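Local coordinates for protein type I modular polyketide synthase (Streptomyces albus subsp. albus, PDB 6IYR) that probably selects an acyl-CoA extender unit and loads it onto the acyl carrier protein in module 8 of salinomycin polyketide synthase, at residues A[186-198]-A[238-250]. Sequence-based numbering, arbitrary orientation.
With PO4 (phosphate ion), chain B.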
ATOM      1  N   ASP A 186      10.260  15.163   8.785  1.00 29.65           N
ATOM      2  CA  ASP A 186      11.125  15.950   7.918  1.00 40.39           C
ATOM      3  C   ASP A 186      12.542  15.387   7.952  1.00 35.30           C
ATOM      4  O   ASP A 186      13.372  15.809   7.189  1.00 34.61           O
ATOM      5  CB  ASP A 186      11.160  17.441   8.361  1.00 46.82           C
ATOM      6  CG  ASP A 186      10.653  18.414   7.266  1.00 82.26           C
ATOM      7  OD1 ASP A 186       9.532  18.185   6.737  1.00 81.36           O
ATOM      8  OD2 ASP A 186      11.350  19.436   6.976  1.00 77.95           O
ATOM      9  N   ARG A 187      12.797  14.364   8.748  1.00 28.25           N
ATOM     10  CA  ARG A 187      14.073  13.686   8.690  1.00 26.50           C
ATOM     11  C   ARG A 187      13.905  12.387   7.935  1.00 32.44           C
ATOM     12  O   ARG A 187      13.150  11.501   8.362  1.00 23.84           O
ATOM     13  CB  ARG A 187      14.609  13.417  10.102  1.00 29.74           C
ATOM     14  CG  ARG A 187      15.348  14.617  10.659  1.00 26.73           C
ATOM     15  CD  ARG A 187      15.714  14.421  12.118  1.00 27.22           C
ATOM     16  NE  ARG A 187      16.446  13.186  12.370  1.00 26.09           N
ATOM     17  CZ  ARG A 187      16.678  12.719  13.593  1.00 27.09           C
ATOM     18  NH1 ARG A 187      17.318  11.578  13.762  1.00 33.72           N
ATOM     19  NH2 ARG A 187      16.282  13.400  14.666  1.00 27.32           N
ATOM     20  N   VAL A 188      14.700  12.225   6.876  1.00 23.20           N
ATOM     21  CA  VAL A 188      14.642  11.019   6.062  1.00 27.83           C
ATOM     22  C   VAL A 188      14.983   9.747   6.875  1.00 22.93           C
ATOM     23  O   VAL A 188      14.402   8.692   6.632  1.00 23.87           O
ATOM     24  CB  VAL A 188      15.509  11.153   4.778  1.00 37.70           C
ATOM     25  CG1 VAL A 188      16.988  11.252   5.111  1.00 40.04           C
ATOM     26  CG2 VAL A 188      15.257   9.995   3.818  1.00 50.73           C
ATOM     27  N   ASP A 189      15.827   9.881   7.889  1.00 21.60           N
ATOM     28  CA  ASP A 189      16.243   8.756   8.700  1.00 25.49           C
ATOM     29  C   ASP A 189      15.179   8.376   9.693  1.00 25.83           C
ATOM     30  O   ASP A 189      15.303   7.368  10.327  1.00 25.47           O
ATOM     31  CB  ASP A 189      17.581   9.017   9.438  1.00 28.38           C
ATOM     32  CG  ASP A 189      17.511  10.130  10.477  1.00 29.98           C
ATOM     33  OD1 ASP A 189      17.006  11.245  10.166  1.00 29.01           O
ATOM     34  OD2 ASP A 189      18.125   9.957  11.572  1.00 26.37           O
ATOM     35  N   VAL A 190      14.172   9.224   9.858  1.00 26.10           N
ATOM     36  CA  VAL A 190      13.014   8.937  10.732  1.00 25.05           C
ATOM     37  C   VAL A 190      11.866   8.413   9.882  1.00 24.21           C
ATOM     38  O   VAL A 190      11.296   7.345  10.161  1.00 25.18           O
ATOM     39  CB  VAL A 190      12.599  10.198  11.480  1.00 23.00           C
ATOM     40  CG1 VAL A 190      11.332   9.967  12.310  1.00 25.82           C
ATOM     41  CG2 VAL A 190      13.722  10.605  12.411  1.00 22.00           C
ATOM     42  N   VAL A 191      11.535   9.135   8.819  1.00 24.88           N
ATOM     43  CA  VAL A 191      10.315   8.836   8.113  1.00 22.66           C
ATOM     44  C   VAL A 191      10.397   7.490   7.420  1.00 27.40           C
ATOM     45  O   VAL A 191       9.401   6.788   7.366  1.00 20.47           O
ATOM     46  CB  VAL A 191       9.837   9.957   7.177  1.00 22.86           C
ATOM     47  CG1 VAL A 191      10.714  10.169   5.942  1.00 26.16           C
ATOM     48  CG2 VAL A 191       8.430   9.676   6.716  1.00 29.33           C
ATOM     49  N   GLN A 192      11.543   7.156   6.824  1.00 24.05           N
ATOM     50  CA  GLN A 192      11.610   5.961   5.991  1.00 21.92           C
ATOM     51  C   GLN A 192      11.415   4.657   6.803  1.00 20.83           C
ATOM     52  O   GLN A 192      10.620   3.797   6.430  1.00 24.15           O
ATOM     53  CB  GLN A 192      12.897   5.917   5.124  1.00 22.64           C
ATOM     54  CG  GLN A 192      12.882   7.009   4.065  1.00 23.36           C
ATOM     55  CD  GLN A 192      13.905   6.873   2.936  1.00 27.27           C
ATOM     56  OE1 GLN A 192      13.984   7.727   2.060  1.00 31.10           O
ATOM     57  NE2 GLN A 192      14.669   5.821   2.946  1.00 27.33           N
ATOM     58  N   PRO A 193      12.095   4.527   7.939  1.00 19.73           N
ATOM     59  CA  PRO A 193      11.924   3.312   8.728  1.00 22.68           C
ATOM     60  C   PRO A 193      10.543   3.217   9.412  1.00 26.60           C
ATOM     61  O   PRO A 193      10.061   2.108   9.657  1.00 24.79           O
ATOM     62  CB  PRO A 193      13.005   3.417   9.782  1.00 21.52           C
ATOM     63  CG  PRO A 193      13.996   4.381   9.224  1.00 26.32           C
ATOM     64  CD  PRO A 193      13.225   5.333   8.391  1.00 25.07           C
ATOM     65  N   ALA A 194       9.980   4.362   9.798  1.00 25.78           N
ATOM     66  CA  ALA A 194       8.632   4.408  10.378  1.00 23.77           C
ATOM     67  C   ALA A 194       7.620   3.883   9.346  1.00 24.06           C
ATOM     68  O   ALA A 194       6.765   3.010   9.619  1.00 24.40           O
ATOM     69  CB  ALA A 194       8.331   5.841  10.771  1.00 28.60           C
ATOM     70  N   LEU A 195       7.773   4.340   8.114  1.00 23.45           N
ATOM     71  CA  LEU A 195       6.895   3.868   7.055  1.00 22.60           C
ATOM     72  C   LEU A 195       7.121   2.385   6.767  1.00 26.87           C
ATOM     73  O   LEU A 195       6.199   1.663   6.490  1.00 22.13           O
ATOM     74  CB  LEU A 195       7.068   4.656   5.772  1.00 23.28           C
ATOM     75  CG  LEU A 195       6.336   6.010   5.707  1.00 31.50           C
ATOM     76  CD1 LEU A 195       6.710   6.767   4.415  1.00 30.85           C
ATOM     77  CD2 LEU A 195       4.834   5.759   5.778  1.00 35.38           C
ATOM     78  N   TRP A 196       8.374   1.973   6.732  1.00 23.64           N
ATOM     79  CA  TRP A 196       8.709   0.575   6.583  1.00 22.58           C
ATOM     80  C   TRP A 196       7.892  -0.278   7.590  1.00 21.67           C
ATOM     81  O   TRP A 196       7.285  -1.276   7.206  1.00 21.27           O
ATOM     82  CB  TRP A 196      10.220   0.383   6.813  1.00 24.27           C
ATOM     83  CG  TRP A 196      10.598  -1.074   6.865  1.00 20.77           C
ATOM     84  CD1 TRP A 196      10.698  -1.916   5.823  1.00 21.82           C
ATOM     85  CD2 TRP A 196      10.856  -1.827   8.024  1.00 23.89           C
ATOM     86  NE1 TRP A 196      11.033  -3.158   6.253  1.00 26.10           N
ATOM     87  CE2 TRP A 196      11.108  -3.143   7.614  1.00 22.17           C
ATOM     88  CE3 TRP A 196      10.808  -1.549   9.387  1.00 24.12           C
ATOM     89  CZ2 TRP A 196      11.368  -4.163   8.512  1.00 28.16           C
ATOM     90  CZ3 TRP A 196      11.129  -2.550  10.266  1.00 27.37           C
ATOM     91  CH2 TRP A 196      11.350  -3.849   9.834  1.00 25.32           C
ATOM     92  N   ALA A 197       7.967   0.084   8.858  1.00 22.38           N
ATOM     93  CA  ALA A 197       7.358  -0.674   9.932  1.00 25.04           C
ATOM     94  C   ALA A 197       5.848  -0.704   9.831  1.00 28.29           C
ATOM     95  O   ALA A 197       5.231  -1.767  10.002  1.00 24.84           O
ATOM     96  CB  ALA A 197       7.765  -0.084  11.269  1.00 22.82           C
ATOM     97  N   VAL A 198       5.271   0.412   9.402  1.00 25.04           N
ATOM     98  CA  VAL A 198       3.829   0.472   9.161  1.00 25.51           C
ATOM     99  C   VAL A 198       3.420  -0.452   8.044  1.00 30.08           C
ATOM    100  O   VAL A 198       2.482  -1.227   8.192  1.00 26.65           O
ATOM    101  CB  VAL A 198       3.352   1.907   8.877  1.00 25.42           C
ATOM    102  CG1 VAL A 198       1.911   1.950   8.363  1.00 25.83           C
ATOM    103  CG2 VAL A 198       3.524   2.756  10.111  1.00 26.17           C
ATOM    104  N   ALA A 238      15.912  -6.561   7.239  1.00 24.66           N
ATOM    105  CA  ALA A 238      15.120  -5.561   6.538  1.00 25.16           C
ATOM    106  C   ALA A 238      15.122  -4.232   7.302  1.00 22.61           C
ATOM    107  O   ALA A 238      15.311  -3.196   6.711  1.00 27.24           O
ATOM    108  CB  ALA A 238      13.710  -6.074   6.264  1.00 25.21           C
ATOM    109  N   ALA A 239      15.134  -4.287   8.627  1.00 23.69           N
ATOM    110  CA  ALA A 239      15.175  -3.092   9.423  1.00 26.95           C
ATOM    111  C   ALA A 239      16.513  -2.399   9.286  1.00 28.47           C
ATOM    112  O   ALA A 239      16.613  -1.181   9.373  1.00 28.27           O
ATOM    113  CB  ALA A 239      14.936  -3.430  10.883  1.00 30.89           C
ATOM    114  N   LYS A 240      17.579  -3.179   9.302  1.00 27.12           N
ATOM    115  CA  LYS A 240      18.873  -2.617   9.085  1.00 28.78           C
ATOM    116  C   LYS A 240      18.936  -1.895   7.704  1.00 26.53           C
ATOM    117  O   LYS A 240      19.346  -0.751   7.634  1.00 28.01           O
ATOM    118  CB  LYS A 240      19.921  -3.715   9.200  1.00 32.88           C
ATOM    119  CG  LYS A 240      21.347  -3.263   9.015  1.00 34.10           C
ATOM    120  CD  LYS A 240      22.247  -4.509   9.045  1.00 41.57           C
ATOM    121  CE  LYS A 240      23.695  -4.171   9.323  1.00 50.01           C
ATOM    122  NZ  LYS A 240      24.450  -5.362   9.789  1.00 54.48           N
ATOM    123  N   VAL A 241      18.522  -2.554   6.633  1.00 22.27           N
ATOM    124  CA  VAL A 241      18.518  -1.906   5.306  1.00 26.65           C
ATOM    125  C   VAL A 241      17.702  -0.622   5.336  1.00 30.00           C
ATOM    126  O   VAL A 241      18.196   0.427   4.914  1.00 26.31           O
ATOM    127  CB  VAL A 241      17.990  -2.826   4.205  1.00 26.97           C
ATOM    128  CG1 VAL A 241      17.921  -2.108   2.859  1.00 31.90           C
ATOM    129  CG2 VAL A 241      18.899  -4.043   4.055  1.00 28.08           C
ATOM    130  N   SER A 242      16.572  -0.648   6.049  1.00 26.87           N
ATOM    131  CA  SER A 242      15.677   0.494   6.044  1.00 22.84           C
ATOM    132  C   SER A 242      16.326   1.666   6.752  1.00 22.03           C
ATOM    133  O   SER A 242      16.377   2.767   6.213  1.00 25.33           O
ATOM    134  CB  SER A 242      14.330   0.164   6.705  1.00 24.53           C
ATOM    135  OG  SER A 242      13.541   1.350   6.771  1.00 28.87           O
ATOM    136  N   ALA A 243      16.862   1.398   7.932  1.00 19.01           N
ATOM    137  CA  ALA A 243      17.358   2.422   8.792  1.00 23.68           C
ATOM    138  C   ALA A 243      18.680   2.977   8.278  1.00 26.93           C
ATOM    139  O   ALA A 243      18.951   4.173   8.386  1.00 23.58           O
ATOM    140  CB  ALA A 243      17.536   1.873  10.181  1.00 25.62           C
ATOM    141  N   LEU A 244      19.533   2.096   7.791  1.00 22.88           N
ATOM    142  CA  LEU A 244      20.909   2.495   7.468  1.00 26.11           C
ATOM    143  C   LEU A 244      20.961   3.107   6.059  1.00 22.51           C
ATOM    144  O   LEU A 244      21.701   4.052   5.781  1.00 26.95           O
ATOM    145  CB  LEU A 244      21.837   1.273   7.581  1.00 26.90           C
ATOM    146  CG  LEU A 244      22.590   1.099   8.899  1.00 33.39           C
ATOM    147  CD1 LEU A 244      21.943   1.672  10.140  1.00 34.56           C
ATOM    148  CD2 LEU A 244      23.130  -0.295   9.141  1.00 35.06           C
ATOM    149  N   ARG A 245      20.089   2.657   5.180  1.00 22.19           N
ATOM    150  CA  ARG A 245      19.991   3.328   3.892  1.00 24.88           C
ATOM    151  C   ARG A 245      19.422   4.728   4.037  1.00 29.01           C
ATOM    152  O   ARG A 245      19.902   5.649   3.380  1.00 23.56           O
ATOM    153  CB  ARG A 245      19.152   2.490   2.975  1.00 27.70           C
ATOM    154  CG  ARG A 245      18.984   2.953   1.550  1.00 43.78           C
ATOM    155  CD  ARG A 245      17.500   2.943   1.341  1.00 42.45           C
ATOM    156  NE  ARG A 245      17.040   2.698  -0.004  1.00 38.07           N
ATOM    157  CZ  ARG A 245      16.046   3.414  -0.524  1.00 45.02           C
ATOM    158  NH1 ARG A 245      15.553   4.510   0.139  1.00 41.42           N
ATOM    159  NH2 ARG A 245      15.577   3.078  -1.709  1.00 44.48           N
ATOM    160  N   ALA A 246      18.475   4.904   4.964  1.00 24.20           N
ATOM    161  CA  ALA A 246      17.879   6.203   5.231  1.00 24.90           C
ATOM    162  C   ALA A 246      18.875   7.155   5.868  1.00 27.64           C
ATOM    163  O   ALA A 246      18.924   8.355   5.534  1.00 26.60           O
ATOM    164  CB  ALA A 246      16.650   6.075   6.121  1.00 24.70           C
ATOM    165  N   LYS A 247      19.716   6.627   6.742  1.00 24.51           N
ATOM    166  CA  LYS A 247      20.749   7.477   7.292  1.00 25.55           C
ATOM    167  C   LYS A 247      21.707   7.975   6.209  1.00 26.97           C
ATOM    168  O   LYS A 247      22.157   9.094   6.264  1.00 24.75           O
ATOM    169  CB  LYS A 247      21.554   6.757   8.358  1.00 26.65           C
ATOM    170  CG  LYS A 247      20.796   6.603   9.654  1.00 34.71           C
ATOM    171  CD  LYS A 247      21.746   6.408  10.806  1.00 39.88           C
ATOM    172  CE  LYS A 247      21.337   5.231  11.643  1.00 42.68           C
ATOM    173  NZ  LYS A 247      20.185   5.647  12.475  1.00 48.67           N
ATOM    174  N   ALA A 248      22.111   7.099   5.296  1.00 23.84           N
ATOM    175  CA  ALA A 248      23.088   7.500   4.270  1.00 26.67           C
ATOM    176  C   ALA A 248      22.496   8.630   3.444  1.00 27.69           C
ATOM    177  O   ALA A 248      23.178   9.620   3.129  1.00 27.26           O
ATOM    178  CB  ALA A 248      23.441   6.316   3.386  1.00 26.27           C
ATOM    179  N   LEU A 249      21.196   8.522   3.174  1.00 24.91           N
ATOM    180  CA  LEU A 249      20.446   9.547   2.461  1.00 26.01           C
ATOM    181  C   LEU A 249      20.433  10.939   3.076  1.00 27.60           C
ATOM    182  O   LEU A 249      20.066  11.911   2.424  1.00 26.82           O
ATOM    183  CB  LEU A 249      18.976   9.130   2.311  1.00 32.22           C
ATOM    184  CG  LEU A 249      18.621   8.379   1.032  1.00 37.67           C
ATOM    185  CD1 LEU A 249      17.145   8.015   0.997  1.00 40.38           C
ATOM    186  CD2 LEU A 249      19.007   9.146  -0.224  1.00 35.18           C
ATOM    187  N   LEU A 250      20.689  11.017   4.363  1.00 24.25           N
ATOM    188  CA  LEU A 250      20.869  12.294   5.010  1.00 26.71           C
ATOM    189  C   LEU A 250      21.819  13.192   4.234  1.00 24.91           C
ATOM    190  O   LEU A 250      21.656  14.416   4.231  1.00 27.02           O
ATOM    191  CB  LEU A 250      21.440  12.068   6.387  1.00 31.06           C
ATOM    192  CG  LEU A 250      20.564  12.046   7.630  1.00 35.31           C
ATOM    193  CD1 LEU A 250      19.109  12.285   7.399  1.00 31.19           C
ATOM    194  CD2 LEU A 250      20.849  10.891   8.561  1.00 32.30           C
TER
HETATM  195  P   PO4 B 501      12.824   6.757  -1.900  1.00 84.92           P
HETATM  196  O1  PO4 B 501      11.628   7.609  -1.523  1.00 65.40           O
HETATM  197  O2  PO4 B 501      14.201   7.065  -1.286  1.00 52.13           O
HETATM  198  O3  PO4 B 501      12.398   5.368  -1.452  1.00 60.06           O
HETATM  199  O4  PO4 B 501      12.996   6.962  -3.381  1.00 51.00           O
HETATM  200  O   HOH W   1      17.378   5.539  10.502  1.00 32.14           O
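With chi1 at 172°, the W196 side chain trails away from its own amide nitrogen, beside the carbonyl carbon, which lays the indole along helix 238-248; S242 turns OG the same way (chi1 175°), setting it against W196 CB and 3.2 Å from P193 CA. One face of the indole is covered by backbone and CB carbons: A239 CA sits 4.1 Å from the centroid of the six-membered ring and S242 CB 4.2 Å from that of the five-membered ring, both CH-pi contacts. At the far end of the ring, A238 CB and A239 CB touch W196 CZ2 and CH2. The pair belongs to the acyltransferase domain, and helix 222-230, which follows the probable nucleophile elbow at S220, packs on it through A225 on W196 and I224 on S242. The two helices run nearly antiparallel, their axes only 7.9 Å apart, and small residues permit this: the A246 methyl is a knob in the hole formed by V188, D189, Q192 and P193. Beside it, one water donates to both D189 O and A243 O, bridging the backbones. Within 186-198, R187 grips the D189 carboxylate side-on in a two-point salt bridge, NE donating to OD1 and NH1 to OD2 (NH1 to OD2 2.8 Å). L250 CD2 packs on D189 CB; the approach of L250 CD1 to V188 CG1 (3.3 Å) is unusually tight and its detail doubtful. R245 NH1 donates to O2 of a phosphate (3.2 Å, N-H...O angle 145°); the ion, probably from the crystallisation liquor, is also bound by Y320, S322, H323 and Q221. R245 NH2 hydrogen-bonds to N372 OD1 and, weakly, to S220 OG.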